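Local coordinates for putative HpcE protein (Mycolicibacterium smegmatis, PDB 6V77) that is of unknown function but belongs to the fumarylacetoacetate hydrolase family and carries a zinc ion held by acidic side chains in a beta-rich fold, at residues 1-6 / 181-186; 115-120 / 155-160; 124-129 / 142-147; 150-155 / 169-174; 205-210 / 243-248. All coordinates share one frame; numbering follows the deposited sequence.

Interaction 1 (1-6 / 181-186). With EDO (1,2-ethanediol), chain M.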
# COMPACT_ATOMS: atom_id res chain seq x y z
N MET B 1 -26.24 -3.43 9.63
CA MET B 1 -25.35 -3.32 10.77
C MET B 1 -24.42 -2.12 10.54
O MET B 1 -24.08 -1.81 9.39
CB MET B 1 -24.55 -4.61 10.96
CG MET B 1 -23.29 -4.47 11.75
SD MET B 1 -22.36 -6.02 11.80
CE MET B 1 -23.51 -7.03 12.70
N ARG B 2 -24.02 -1.44 11.61
CA ARG B 2 -23.08 -0.33 11.54
C ARG B 2 -22.00 -0.52 12.58
O ARG B 2 -22.28 -0.90 13.72
CB ARG B 2 -23.79 1.03 11.74
CG ARG B 2 -24.71 1.39 10.62
CD ARG B 2 -25.49 2.70 10.86
NE ARG B 2 -26.28 3.00 9.67
CZ ARG B 2 -26.08 4.05 8.88
NH1 ARG B 2 -25.13 4.94 9.16
NH2 ARG B 2 -26.83 4.19 7.81
N LEU B 3 -20.76 -0.22 12.19
CA LEU B 3 -19.59 -0.34 13.06
C LEU B 3 -18.90 1.02 13.15
O LEU B 3 -18.94 1.82 12.21
CB LEU B 3 -18.58 -1.37 12.52
CG LEU B 3 -19.10 -2.80 12.27
CD1 LEU B 3 -17.95 -3.68 11.81
CD2 LEU B 3 -19.70 -3.31 13.54
N ILE B 4 -18.26 1.27 14.30
CA ILE B 4 -17.52 2.51 14.50
C ILE B 4 -16.29 2.18 15.35
O ILE B 4 -16.35 1.41 16.31
CB ILE B 4 -18.40 3.60 15.15
CG1 ILE B 4 -17.67 4.96 15.18
CG2 ILE B 4 -18.90 3.19 16.53
CD1 ILE B 4 -18.58 6.11 15.67
N ASN B 5 -15.16 2.76 14.95
CA ASN B 5 -13.88 2.60 15.63
C ASN B 5 -13.75 3.76 16.61
O ASN B 5 -13.71 4.92 16.19
CB ASN B 5 -12.76 2.59 14.58
CG ASN B 5 -11.37 2.53 15.18
OD1 ASN B 5 -11.22 2.37 16.39
ND2 ASN B 5 -10.34 2.68 14.34
N LEU B 6 -13.76 3.47 17.91
CA LEU B 6 -13.65 4.50 18.94
C LEU B 6 -12.39 4.25 19.75
O LEU B 6 -12.27 3.19 20.39
CB LEU B 6 -14.88 4.52 19.85
CG LEU B 6 -16.19 4.90 19.15
CD1 LEU B 6 -17.36 4.66 20.11
CD2 LEU B 6 -16.14 6.37 18.70
N PRO B 181 -17.88 8.31 9.35
CA PRO B 181 -17.58 7.86 10.71
C PRO B 181 -17.84 6.37 10.96
O PRO B 181 -17.24 5.81 11.88
CB PRO B 181 -18.53 8.70 11.57
CG PRO B 181 -19.70 8.94 10.67
CD PRO B 181 -19.09 9.15 9.30
N GLU B 182 -18.72 5.76 10.17
CA GLU B 182 -19.18 4.40 10.44
C GLU B 182 -19.04 3.53 9.21
O GLU B 182 -19.10 4.02 8.08
CB GLU B 182 -20.64 4.40 10.89
CG GLU B 182 -20.81 5.06 12.21
CD GLU B 182 -22.26 5.26 12.63
OE1 GLU B 182 -23.20 5.08 11.82
OE2 GLU B 182 -22.44 5.62 13.80
N LEU B 183 -18.85 2.23 9.44
CA LEU B 183 -19.00 1.26 8.37
C LEU B 183 -20.46 0.86 8.34
O LEU B 183 -21.04 0.57 9.40
CB LEU B 183 -18.12 0.03 8.61
CG LEU B 183 -18.09 -0.97 7.45
CD1 LEU B 183 -17.17 -0.49 6.36
CD2 LEU B 183 -17.64 -2.34 7.95
N VAL B 184 -21.05 0.83 7.15
CA VAL B 184 -22.47 0.51 6.97
C VAL B 184 -22.57 -0.72 6.08
O VAL B 184 -22.08 -0.70 4.95
CB VAL B 184 -23.24 1.69 6.35
CG1 VAL B 184 -24.74 1.37 6.28
CG2 VAL B 184 -23.00 2.97 7.15
N THR B 185 -23.20 -1.79 6.58
CA THR B 185 -23.21 -3.00 5.77
C THR B 185 -24.20 -2.85 4.61
O THR B 185 -25.08 -1.99 4.61
CB THR B 185 -23.56 -4.23 6.61
OG1 THR B 185 -24.83 -4.06 7.25
CG2 THR B 185 -22.49 -4.50 7.66
N VAL B 186 -24.03 -3.71 3.61
CA VAL B 186 -24.70 -3.56 2.32
C VAL B 186 -26.23 -3.68 2.44
O VAL B 186 -26.98 -3.01 1.72
CB VAL B 186 -24.08 -4.60 1.36
CG1 VAL B 186 -24.72 -4.58 -0.01
CG2 VAL B 186 -22.56 -4.37 1.24
C1 EDO M . -28.20 -6.07 9.95
O1 EDO M . -27.03 -6.22 9.14
C2 EDO M . -27.88 -6.39 11.40
O2 EDO M . -27.87 -5.18 12.16
O HOH W 1 -15.12 4.18 12.49

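Interaction 2 (115-120 / 155-160). With SO4 (sulfate ion), chain O.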
# COMPACT_ATOMS: atom_id res chain seq x y z
N ALA B 115 2.03 22.93 1.76
CA ALA B 115 2.21 23.88 0.68
C ALA B 115 1.72 23.26 -0.62
O ALA B 115 1.87 22.05 -0.85
CB ALA B 115 3.68 24.29 0.55
N GLY B 116 1.11 24.08 -1.48
CA GLY B 116 0.64 23.61 -2.76
C GLY B 116 -0.84 23.89 -2.97
O GLY B 116 -1.38 24.88 -2.46
N SER B 117 -1.48 23.02 -3.75
CA SER B 117 -2.85 23.20 -4.22
C SER B 117 -3.66 22.01 -3.72
O SER B 117 -3.71 20.97 -4.39
CB SER B 117 -2.89 23.31 -5.74
OG SER B 117 -2.15 24.44 -6.19
N VAL B 118 -4.28 22.14 -2.55
CA VAL B 118 -4.95 21.00 -1.93
C VAL B 118 -6.41 20.98 -2.35
O VAL B 118 -7.14 21.98 -2.19
CB VAL B 118 -4.80 21.04 -0.40
CG1 VAL B 118 -5.49 19.88 0.21
CG2 VAL B 118 -3.31 21.04 -0.01
N ASP B 119 -6.85 19.84 -2.86
CA ASP B 119 -8.13 19.71 -3.54
C ASP B 119 -8.95 18.64 -2.83
O ASP B 119 -8.40 17.72 -2.22
CB ASP B 119 -7.89 19.34 -4.99
CG ASP B 119 -9.03 19.70 -5.89
OD1 ASP B 119 -10.09 20.16 -5.40
OD2 ASP B 119 -8.85 19.54 -7.11
N TRP B 120 -10.27 18.76 -2.92
CA TRP B 120 -11.23 17.87 -2.28
C TRP B 120 -11.77 16.85 -3.29
O TRP B 120 -11.88 17.14 -4.48
CB TRP B 120 -12.41 18.67 -1.71
CG TRP B 120 -13.08 19.54 -2.76
CD1 TRP B 120 -14.11 19.18 -3.59
CD2 TRP B 120 -12.74 20.89 -3.11
NE1 TRP B 120 -14.43 20.22 -4.42
CE2 TRP B 120 -13.61 21.28 -4.16
CE3 TRP B 120 -11.79 21.81 -2.65
CZ2 TRP B 120 -13.56 22.54 -4.73
CZ3 TRP B 120 -11.75 23.07 -3.23
CH2 TRP B 120 -12.63 23.43 -4.25
N GLU B 155 -2.89 16.89 -3.13
CA GLU B 155 -2.05 18.06 -3.39
C GLU B 155 -1.72 18.04 -4.88
O GLU B 155 -0.85 17.30 -5.33
CB GLU B 155 -0.81 18.04 -2.50
CG GLU B 155 -0.14 19.39 -2.39
CD GLU B 155 0.52 19.76 -3.68
OE1 GLU B 155 1.54 19.13 -4.02
OE2 GLU B 155 -0.02 20.63 -4.40
N ARG B 156 -2.41 18.89 -5.67
CA ARG B 156 -2.37 18.74 -7.12
C ARG B 156 -1.01 19.06 -7.72
O ARG B 156 -0.69 18.55 -8.80
CB ARG B 156 -3.43 19.60 -7.78
CG ARG B 156 -4.84 19.26 -7.34
CD ARG B 156 -5.28 17.86 -7.81
NE ARG B 156 -6.74 17.77 -7.71
CZ ARG B 156 -7.44 16.64 -7.75
NH1 ARG B 156 -6.84 15.45 -7.87
NH2 ARG B 156 -8.77 16.70 -7.65
N ASP B 157 -0.21 19.93 -7.09
CA ASP B 157 1.09 20.27 -7.67
C ASP B 157 1.97 19.03 -7.75
O ASP B 157 2.50 18.69 -8.81
CB ASP B 157 1.80 21.37 -6.85
CG ASP B 157 1.06 22.69 -6.85
OD1 ASP B 157 0.11 22.86 -7.65
OD2 ASP B 157 1.43 23.57 -6.04
N LEU B 158 2.15 18.35 -6.62
CA LEU B 158 2.93 17.11 -6.60
C LEU B 158 2.28 16.05 -7.47
O LEU B 158 2.97 15.26 -8.13
CB LEU B 158 3.07 16.61 -5.17
CG LEU B 158 3.87 15.32 -4.93
CD1 LEU B 158 5.28 15.49 -5.46
CD2 LEU B 158 3.90 14.95 -3.45
N GLN B 159 0.94 15.99 -7.46
CA GLN B 159 0.24 14.91 -8.16
C GLN B 159 0.56 14.91 -9.65
O GLN B 159 0.68 13.85 -10.27
CB GLN B 159 -1.27 15.03 -7.97
CG GLN B 159 -2.01 13.81 -8.54
CD GLN B 159 -3.53 13.98 -8.56
OE1 GLN B 159 -4.10 14.75 -7.78
NE2 GLN B 159 -4.19 13.25 -9.46
N LEU B 160 0.70 16.09 -10.24
CA LEU B 160 0.83 16.22 -11.69
C LEU B 160 2.23 16.59 -12.15
O LEU B 160 2.45 16.76 -13.35
CB LEU B 160 -0.17 17.26 -12.20
CG LEU B 160 -1.59 16.92 -11.77
CD1 LEU B 160 -2.58 18.00 -12.20
CD2 LEU B 160 -1.98 15.60 -12.36
S SO4 O . -7.99 11.87 -9.47
O1 SO4 O . -8.81 12.63 -10.41
O2 SO4 O . -7.16 12.76 -8.65
O3 SO4 O . -8.83 11.08 -8.57
O4 SO4 O . -7.14 10.94 -10.22

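Interaction 3 (124-129 / 142-147)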
# COMPACT_ATOMS: atom_id res chain seq x y z
N LEU B 124 -17.12 7.28 -2.26
CA LEU B 124 -17.60 6.08 -1.59
C LEU B 124 -16.40 5.18 -1.29
O LEU B 124 -15.59 4.91 -2.18
CB LEU B 124 -18.61 5.33 -2.45
CG LEU B 124 -19.08 3.99 -1.88
CD1 LEU B 124 -19.94 4.23 -0.67
CD2 LEU B 124 -19.87 3.22 -2.94
N VAL B 125 -16.28 4.75 -0.04
CA VAL B 125 -15.22 3.84 0.39
C VAL B 125 -15.84 2.47 0.61
O VAL B 125 -16.90 2.36 1.22
CB VAL B 125 -14.53 4.35 1.66
CG1 VAL B 125 -13.49 3.35 2.16
CG2 VAL B 125 -13.84 5.68 1.39
N VAL B 126 -15.16 1.44 0.10
CA VAL B 126 -15.58 0.04 0.20
C VAL B 126 -14.55 -0.70 1.04
O VAL B 126 -13.34 -0.52 0.83
CB VAL B 126 -15.72 -0.60 -1.19
CG1 VAL B 126 -15.99 -2.13 -1.07
CG2 VAL B 126 -16.84 0.10 -1.98
N VAL B 127 -15.01 -1.50 2.00
CA VAL B 127 -14.12 -2.31 2.84
C VAL B 127 -14.47 -3.77 2.56
O VAL B 127 -15.63 -4.14 2.65
CB VAL B 127 -14.29 -1.99 4.33
CG1 VAL B 127 -13.36 -2.86 5.18
CG2 VAL B 127 -14.02 -0.52 4.61
N MET B 128 -13.46 -4.57 2.22
CA MET B 128 -13.69 -5.96 1.87
C MET B 128 -13.97 -6.81 3.10
O MET B 128 -13.33 -6.64 4.14
CB MET B 128 -12.47 -6.52 1.13
CG MET B 128 -12.11 -5.75 -0.16
SD MET B 128 -13.49 -5.72 -1.33
CE MET B 128 -13.69 -7.48 -1.73
N GLY B 129 -14.89 -7.76 2.95
CA GLY B 129 -15.20 -8.71 4.01
C GLY B 129 -14.73 -10.12 3.67
O GLY B 129 -14.62 -10.98 4.54
N GLU B 142 -21.18 -9.53 -2.43
CA GLU B 142 -21.14 -10.51 -1.35
C GLU B 142 -19.76 -10.60 -0.69
O GLU B 142 -19.65 -11.16 0.40
CB GLU B 142 -21.56 -11.88 -1.88
CG GLU B 142 -22.98 -11.85 -2.45
CD GLU B 142 -23.35 -13.17 -3.09
OE1 GLU B 142 -23.04 -14.22 -2.50
OE2 GLU B 142 -23.94 -13.14 -4.19
N PHE B 143 -18.72 -10.07 -1.34
CA PHE B 143 -17.39 -10.02 -0.76
C PHE B 143 -17.13 -8.73 0.02
O PHE B 143 -16.03 -8.55 0.55
CB PHE B 143 -16.32 -10.16 -1.86
CG PHE B 143 -16.20 -11.54 -2.42
CD1 PHE B 143 -15.04 -12.29 -2.25
CD2 PHE B 143 -17.26 -12.11 -3.12
CE1 PHE B 143 -14.94 -13.57 -2.77
CE2 PHE B 143 -17.18 -13.40 -3.64
CZ PHE B 143 -16.01 -14.14 -3.46
N VAL B 144 -18.12 -7.84 0.10
CA VAL B 144 -17.96 -6.53 0.72
C VAL B 144 -18.49 -6.59 2.14
O VAL B 144 -19.64 -6.99 2.37
CB VAL B 144 -18.68 -5.45 -0.09
CG1 VAL B 144 -18.77 -4.10 0.69
CG2 VAL B 144 -17.98 -5.24 -1.43
N ALA B 145 -17.66 -6.16 3.10
CA ALA B 145 -18.13 -6.00 4.47
C ALA B 145 -19.11 -4.84 4.57
O ALA B 145 -20.22 -4.99 5.08
CB ALA B 145 -16.94 -5.78 5.41
N GLY B 146 -18.68 -3.66 4.14
CA GLY B 146 -19.58 -2.52 4.17
C GLY B 146 -18.93 -1.35 3.47
O GLY B 146 -17.86 -1.46 2.88
N VAL B 147 -19.60 -0.19 3.56
CA VAL B 147 -19.15 1.01 2.87
C VAL B 147 -19.02 2.12 3.90
O VAL B 147 -19.58 2.06 4.99
CB VAL B 147 -20.12 1.45 1.75
CG1 VAL B 147 -20.21 0.36 0.69
CG2 VAL B 147 -21.52 1.81 2.32

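Interaction 4 (150-155 / 169-174). With ZN (zinc ion), chain L; EDO (1,2-ethanediol), chain K; SO4 (sulfate ion), chain O.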
# COMPACT_ATOMS: atom_id res chain seq x y z
N GLY B 150 -15.48 8.73 2.46
CA GLY B 150 -14.07 9.10 2.43
C GLY B 150 -13.84 10.40 1.68
O GLY B 150 -14.69 10.88 0.93
N GLN B 151 -12.66 10.97 1.92
CA GLN B 151 -12.11 12.07 1.14
C GLN B 151 -10.81 11.58 0.53
O GLN B 151 -9.99 10.97 1.23
CB GLN B 151 -11.82 13.29 2.00
CG GLN B 151 -12.98 14.29 2.07
CD GLN B 151 -13.18 15.05 0.77
OE1 GLN B 151 -12.24 15.26 -0.00
NE2 GLN B 151 -14.42 15.50 0.52
N ASP B 152 -10.62 11.81 -0.76
CA ASP B 152 -9.30 11.61 -1.37
C ASP B 152 -8.67 12.99 -1.54
O ASP B 152 -8.64 13.56 -2.64
CB ASP B 152 -9.39 10.86 -2.69
CG ASP B 152 -8.04 10.65 -3.33
OD1 ASP B 152 -7.00 10.87 -2.66
OD2 ASP B 152 -7.98 10.26 -4.51
N LEU B 153 -8.17 13.55 -0.44
CA LEU B 153 -7.54 14.86 -0.50
C LEU B 153 -6.26 14.75 -1.31
O LEU B 153 -5.53 13.77 -1.20
CB LEU B 153 -7.25 15.39 0.90
CG LEU B 153 -8.52 15.58 1.73
CD1 LEU B 153 -8.19 15.84 3.20
CD2 LEU B 153 -9.27 16.78 1.16
N SER B 154 -6.00 15.76 -2.14
CA SER B 154 -4.99 15.65 -3.19
C SER B 154 -4.21 16.95 -3.29
O SER B 154 -4.81 18.00 -3.57
CB SER B 154 -5.65 15.34 -4.54
OG SER B 154 -6.52 14.20 -4.44
N GLU B 155 -2.89 16.89 -3.13
CA GLU B 155 -2.05 18.06 -3.39
C GLU B 155 -1.72 18.04 -4.88
O GLU B 155 -0.85 17.30 -5.33
CB GLU B 155 -0.81 18.04 -2.50
CG GLU B 155 -0.14 19.39 -2.39
CD GLU B 155 0.52 19.76 -3.68
OE1 GLU B 155 1.54 19.13 -4.02
OE2 GLU B 155 -0.02 20.63 -4.40
N LEU B 169 1.58 9.66 -3.84
CA LEU B 169 2.23 10.41 -2.76
C LEU B 169 1.48 11.71 -2.47
O LEU B 169 1.26 12.05 -1.30
CB LEU B 169 3.69 10.69 -3.13
CG LEU B 169 4.63 10.86 -1.94
CD1 LEU B 169 4.67 9.60 -1.07
CD2 LEU B 169 6.04 11.27 -2.40
N ALA B 170 1.05 12.41 -3.52
CA ALA B 170 0.28 13.65 -3.37
C ALA B 170 -1.03 13.46 -2.63
O ALA B 170 -1.61 14.44 -2.13
CB ALA B 170 -0.01 14.25 -4.74
N LYS B 171 -1.54 12.23 -2.61
CA LYS B 171 -2.78 11.88 -1.93
C LYS B 171 -2.54 11.19 -0.61
O LYS B 171 -3.47 10.63 -0.03
CB LYS B 171 -3.64 11.01 -2.85
CG LYS B 171 -4.04 11.76 -4.14
CD LYS B 171 -4.50 10.75 -5.19
CE LYS B 171 -5.11 11.41 -6.41
NZ LYS B 171 -6.47 11.98 -6.09
N SER B 172 -1.30 11.26 -0.08
CA SER B 172 -0.92 10.52 1.12
C SER B 172 -0.25 11.39 2.16
O SER B 172 0.47 10.88 3.03
CB SER B 172 -0.01 9.34 0.76
OG SER B 172 -0.68 8.47 -0.13
N HIS B 173 -0.42 12.72 2.07
CA HIS B 173 0.00 13.57 3.17
C HIS B 173 -0.75 13.19 4.44
O HIS B 173 -1.78 12.52 4.39
CB HIS B 173 -0.27 15.04 2.85
CG HIS B 173 0.66 15.62 1.84
ND1 HIS B 173 1.81 16.29 2.18
CD2 HIS B 173 0.59 15.64 0.48
CE1 HIS B 173 2.42 16.71 1.09
NE2 HIS B 173 1.70 16.34 0.04
N ALA B 174 -0.24 13.63 5.58
CA ALA B 174 -0.92 13.33 6.84
C ALA B 174 -2.38 13.77 6.78
O ALA B 174 -2.67 14.92 6.43
CB ALA B 174 -0.22 14.02 8.01
ZN ZN L . -9.80 10.15 -6.04
C1 EDO K . 3.72 16.81 5.58
O1 EDO K . 3.34 17.24 4.26
C2 EDO K . 2.78 15.73 6.12
O2 EDO K . 2.31 14.91 5.03
S SO4 O . -7.99 11.87 -9.47
O1 SO4 O . -8.81 12.63 -10.41
O2 SO4 O . -7.16 12.76 -8.65
O3 SO4 O . -8.83 11.08 -8.57
O4 SO4 O . -7.14 10.94 -10.22
O HOH W 2 2.67 17.70 -1.90
O HOH W 3 -9.59 8.02 -5.81

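Interaction 5 (205-210 / 243-248)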
# COMPACT_ATOMS: atom_id res chain seq x y z
N THR B 205 -22.38 24.04 -1.81
CA THR B 205 -22.12 22.76 -2.46
C THR B 205 -21.03 22.91 -3.51
O THR B 205 -21.05 23.86 -4.31
CB THR B 205 -23.39 22.19 -3.12
OG1 THR B 205 -24.41 22.02 -2.13
CG2 THR B 205 -23.10 20.82 -3.74
N VAL B 206 -20.06 22.01 -3.48
CA VAL B 206 -19.05 21.92 -4.52
C VAL B 206 -19.05 20.58 -5.24
O VAL B 206 -18.57 20.51 -6.39
CB VAL B 206 -17.64 22.22 -3.95
CG1 VAL B 206 -17.54 23.70 -3.52
CG2 VAL B 206 -17.33 21.29 -2.80
N GLN B 207 -19.55 19.51 -4.63
CA GLN B 207 -19.78 18.25 -5.33
C GLN B 207 -21.14 17.71 -4.94
O GLN B 207 -21.57 17.86 -3.79
CB GLN B 207 -18.70 17.22 -4.99
CG GLN B 207 -17.30 17.58 -5.52
CD GLN B 207 -16.31 16.46 -5.24
OE1 GLN B 207 -15.87 16.31 -4.10
NE2 GLN B 207 -15.99 15.66 -6.25
N HIS B 208 -21.82 17.09 -5.90
CA HIS B 208 -23.10 16.43 -5.64
C HIS B 208 -23.46 15.52 -6.80
O HIS B 208 -23.69 16.00 -7.91
CB HIS B 208 -24.22 17.45 -5.41
CG HIS B 208 -25.58 16.81 -5.34
ND1 HIS B 208 -26.54 16.98 -6.32
CD2 HIS B 208 -26.12 15.99 -4.42
CE1 HIS B 208 -27.62 16.30 -5.99
NE2 HIS B 208 -27.39 15.68 -4.84
N SER B 209 -23.54 14.22 -6.54
CA SER B 209 -23.82 13.25 -7.59
C SER B 209 -24.40 12.00 -6.93
O SER B 209 -24.77 12.00 -5.75
CB SER B 209 -22.54 12.96 -8.38
OG SER B 209 -22.83 12.26 -9.58
N ARG B 210 -24.48 10.92 -7.70
CA ARG B 210 -24.89 9.61 -7.19
C ARG B 210 -23.93 8.56 -7.73
O ARG B 210 -23.45 8.68 -8.86
CB ARG B 210 -26.34 9.25 -7.58
CG ARG B 210 -27.41 10.23 -7.08
CD ARG B 210 -28.84 9.68 -7.27
NE ARG B 210 -29.12 8.56 -6.36
CZ ARG B 210 -29.70 8.69 -5.17
NH1 ARG B 210 -29.89 7.62 -4.41
NH2 ARG B 210 -30.08 9.89 -4.74
N SER B 243 -17.64 14.98 -10.30
CA SER B 243 -17.14 16.27 -10.75
C SER B 243 -17.29 17.33 -9.65
O SER B 243 -17.93 17.11 -8.61
CB SER B 243 -17.87 16.72 -12.01
OG SER B 243 -19.20 17.08 -11.70
N GLY B 244 -16.71 18.50 -9.90
CA GLY B 244 -16.74 19.58 -8.94
C GLY B 244 -15.44 19.79 -8.18
O GLY B 244 -15.39 20.69 -7.33
N VAL B 245 -14.39 19.02 -8.47
CA VAL B 245 -13.15 19.26 -7.74
C VAL B 245 -12.60 20.64 -8.10
O VAL B 245 -12.93 21.24 -9.13
CB VAL B 245 -12.11 18.16 -8.00
CG1 VAL B 245 -12.73 16.79 -7.82
CG2 VAL B 245 -11.45 18.32 -9.37
N GLY B 246 -11.76 21.17 -7.21
CA GLY B 246 -11.26 22.53 -7.39
C GLY B 246 -10.38 22.70 -8.61
O GLY B 246 -10.41 23.75 -9.25
N MET B 247 -9.60 21.67 -8.97
CA MET B 247 -8.74 21.85 -10.13
C MET B 247 -9.52 21.90 -11.44
O MET B 247 -8.95 22.28 -12.46
CB MET B 247 -7.67 20.74 -10.18
CG MET B 247 -8.23 19.40 -10.55
SD MET B 247 -6.87 18.29 -10.99
CE MET B 247 -7.76 16.73 -11.22
N GLY B 248 -10.81 21.53 -11.42
CA GLY B 248 -11.66 21.59 -12.59
C GLY B 248 -12.44 22.88 -12.75
O GLY B 248 -13.11 23.06 -13.78
O HOH W 4 -20.70 16.50 -8.30

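Interaction 1 (1-6 / 181-186)
An antiparallel strand pair brings the N-terminal strand 2-6 onto the end of strand 177-185, with Leu3 and Leu183 as the hydrogen-bonded pair and Arg2 and Val184 as the non-hydrogen-bonded one. Leu3 N reaches Leu183 O at 2.9 Å, and Leu183 N returns a bond of 2.8 Å to Leu3 O. Thr185 N donates to Met1 O (2.9 Å), while the N-terminal nitrogen, Met1 N, gives a 2.8 Å bond to Thr185 OG1. That hydroxyl is also hydrogen-bonded to Asp187, and Met1 N has Glu188 as a further partner. Arg2 rises from one face of the sheet with its chain extended from CG to NE (chi2 177°), which lays the guanidinium by Val184: Val184 CG2 lies over one face near its rim, 3.5 Å from Arg2 NH1. At the edge, NH1 forms a salt bridge with Glu182 OE1 at 3.3 Å, almost in the guanidinium plane, although the carboxylate is turned 71° from it. Gly267, Val268 and Glu188 take other N-H groups of this arginine, and Arg58 holds the second oxygen of Glu182. On the opposite face Leu3 CD1 and Leu183 CD2 lie side by side, 4.1 Å apart, where Leu3 meets helices 33-38 and 40-49 and Leu183 meets helix 33-38. The Arg2 guanidinium thus has a carboxylate at its edge and a valine over one face, and the N-terminal nitrogen is tied to Thr185 and Glu188.

Interaction 2 (115-120 / 155-160)
Arg156 grips Asp119 side-on, with both NE (2.8 Å) and NH2 (2.9 Å) directed at the single oxygen OD2. The oxygen lies in the guanidinium plane, but the carboxylate stands 83° to it, so NE arrives on the anti side whereas NH2 comes from above the carboxylate plane. A bend at chi2 of Arg156 (-67°) turns the chain back toward Asp119. The carboxylate also accepts from Gly246 N and Met247 N, and Arg156 NH2 reaches Glu121, a zinc ligand. Arg156 NH1 is shared between Gln159 OE1 and a sulfate ion, to whose O2 it donates at 2.8 Å, and Gln159 NE2 donates to that same O2. Just before strand 118-128, Arg156 N donates to Ser117 O at 2.8 Å. Glu155 OE2 takes Ser117 N at 2.9 Å and Asp157 N at 2.8 Å from opposite faces of its plane, while OE1 receives Leu158 N. Packing is lighter and lies outside these bonds. Gly116 CA rests 3.4 Å from Asp157 OD2, and Arg156 CG lies 3.9 Å from Asp119 CB. Val118 and Glu155 form an antiparallel, non-hydrogen-bonded pair, their side chains on one face. The result is a strand-to-helix junction in which Glu155, at the N-cap, binds both the first turn of helix 156-160 and the backbone just before strand 118-128, close to the zinc site.

Interaction 3 (124-129 / 142-147)
Val126 CG1 meets Val144 CG2 at 3.7 Å, the two branched side chains crossing at about a right angle in the apolar centre of this strand pair. Toward one end Leu124 crosses to the other strand and sets CD1 against Val147 CB, also at 3.7 Å. At the other end Met128 folds its chain twice, at chi2 (-58°) and chi3 (-64°), which carries CE back to within 3.8 Å of Phe143 CB. Helix 218-226 lies over this face, with Val218 touching Leu124 and Val126, and Ile222 touching Met128 and Val144. Val127, on the other face, packs against Leu183 of strand 177-185. The two strands run antiparallel, and their register slips by one residue at a classic beta bulge, where Ala145 and Gly146 both stand opposite Val127. The bulge appears as two unequal bonds to Val127 O: Ala145 N approaches at 2.9 Å, in the carbonyl plane, while Gly146 N gives only a weak bond of 3.4 Å. Ala145 takes the helix-like backbone angles usual at the first bulge position, with psi at -55°. Within the same pairing Val127 N donates to Gly146 O at 3.0 Å. Beyond it, where strand 124-128 has ended, Gly129 N reaches Phe143 O at 2.8 Å, and at the opposite end Val147 CA makes a 3.1 Å CA-H...O contact to Val125 O.

Interaction 4 (150-155 / 169-174)
Glu155 N donates a nearly straight bond (176°, 2.9 Å) to Ala170 O, and one step away Lys171 CA lies 3.4 Å from Leu153 O. This is the edge of the zinc site: the end of strand 144-155 carries the metal ligand Asp152, and the loop 169-174 folds back against it. Asp152 OD2 binds the zinc ion at 2.4 Å, with Glu121, Glu123 and a water completing the ligands in the model. The ammonium group of Lys171 comes to that same OD2 from above the carboxylate plane, 50° out of it, with NZ 2.8 Å away. Lys171 runs extended until a turn at chi4 (-72°) swings NZ between three oxygens. Besides OD2 it donates to Ser154 OG at 2.8 Å and to a sulfate oxygen, and Ser154 OG in turn donates to Asp152 O. Lys171, itself held by Ser154, is a second-shell contact that probably helps to position the metal-binding carboxylate, whose other oxygen is held by Lys99. Ala170 brings its CB to 3.2 Å from Glu155 O, and Leu153 O, buried here, has the CA-H contact but no hydrogen-bond partner. Near the second subunit, whose Thr228 packs on His173, a water bridges the segments, 2.8 Å from Glu155 OE1 and 2.6 Å from His173 NE2.

Interaction 5 (205-210 / 243-248)
Gln207 and, through a water, His208 both reach the carbonyl of Ser243. Gln207 NE2 gives Ser243 O a weak bond of 3.4 Å, and the water donates to the same oxygen (2.9 Å) while accepting from His208 N at 2.7 Å, so the strand edge is tied to the loop partly through solvent. The stronger partners of the Gln207 amide lie beyond the contact: NE2 also donates to Thr241, and OE1 accepts from Val122 N. Of the CH contacts, Gly244 CA lies 3.3 Å from Val206 O, a CA-H...O interaction, and Gly244 turns with a positive phi (104°). Packing is contributed by the length of Gln207. Its chain, extended beyond CG with chi2 at -176°, reaches across to the loop, crossing Val245 obliquely, and CG comes 3.2 Å from Ser243 O and NE2 3.8 Å from Val245 CG1. Val206 and Gln207 both face Ala199 in a classic beta bulge of strand 204-210, and Trp120 packs against both, its NE1 bonded to Gly244 O. With one weak direct bond, this is a light join between the five-stranded sheet's edge and the loop 243-248, which is also bonded to Asp119 of strand 118-128 and to Glu85 of helix 80-85.

From the N terminus, interaction 1 closes the longest loop, bringing residues 1-6 onto 181-186, and interactions 2, 3 and 4 all nest within it. Interaction 3 closes a short loop between the adjoining strands 118-128 and 144-155 and lies inside that of interaction 2, which joins the start of the first strand to the helix following the second. Interaction 4, from that second strand's end to the loop at 169-174, crosses interaction 2 along the chain; both share Glu155 and touch the sulfate ion. Interaction 5 follows in series and links the five-stranded sheet's edge to a loop that meets interaction 2 through Asp119. Interactions 1 and 3 touch across neighbouring strands of the larger sheet.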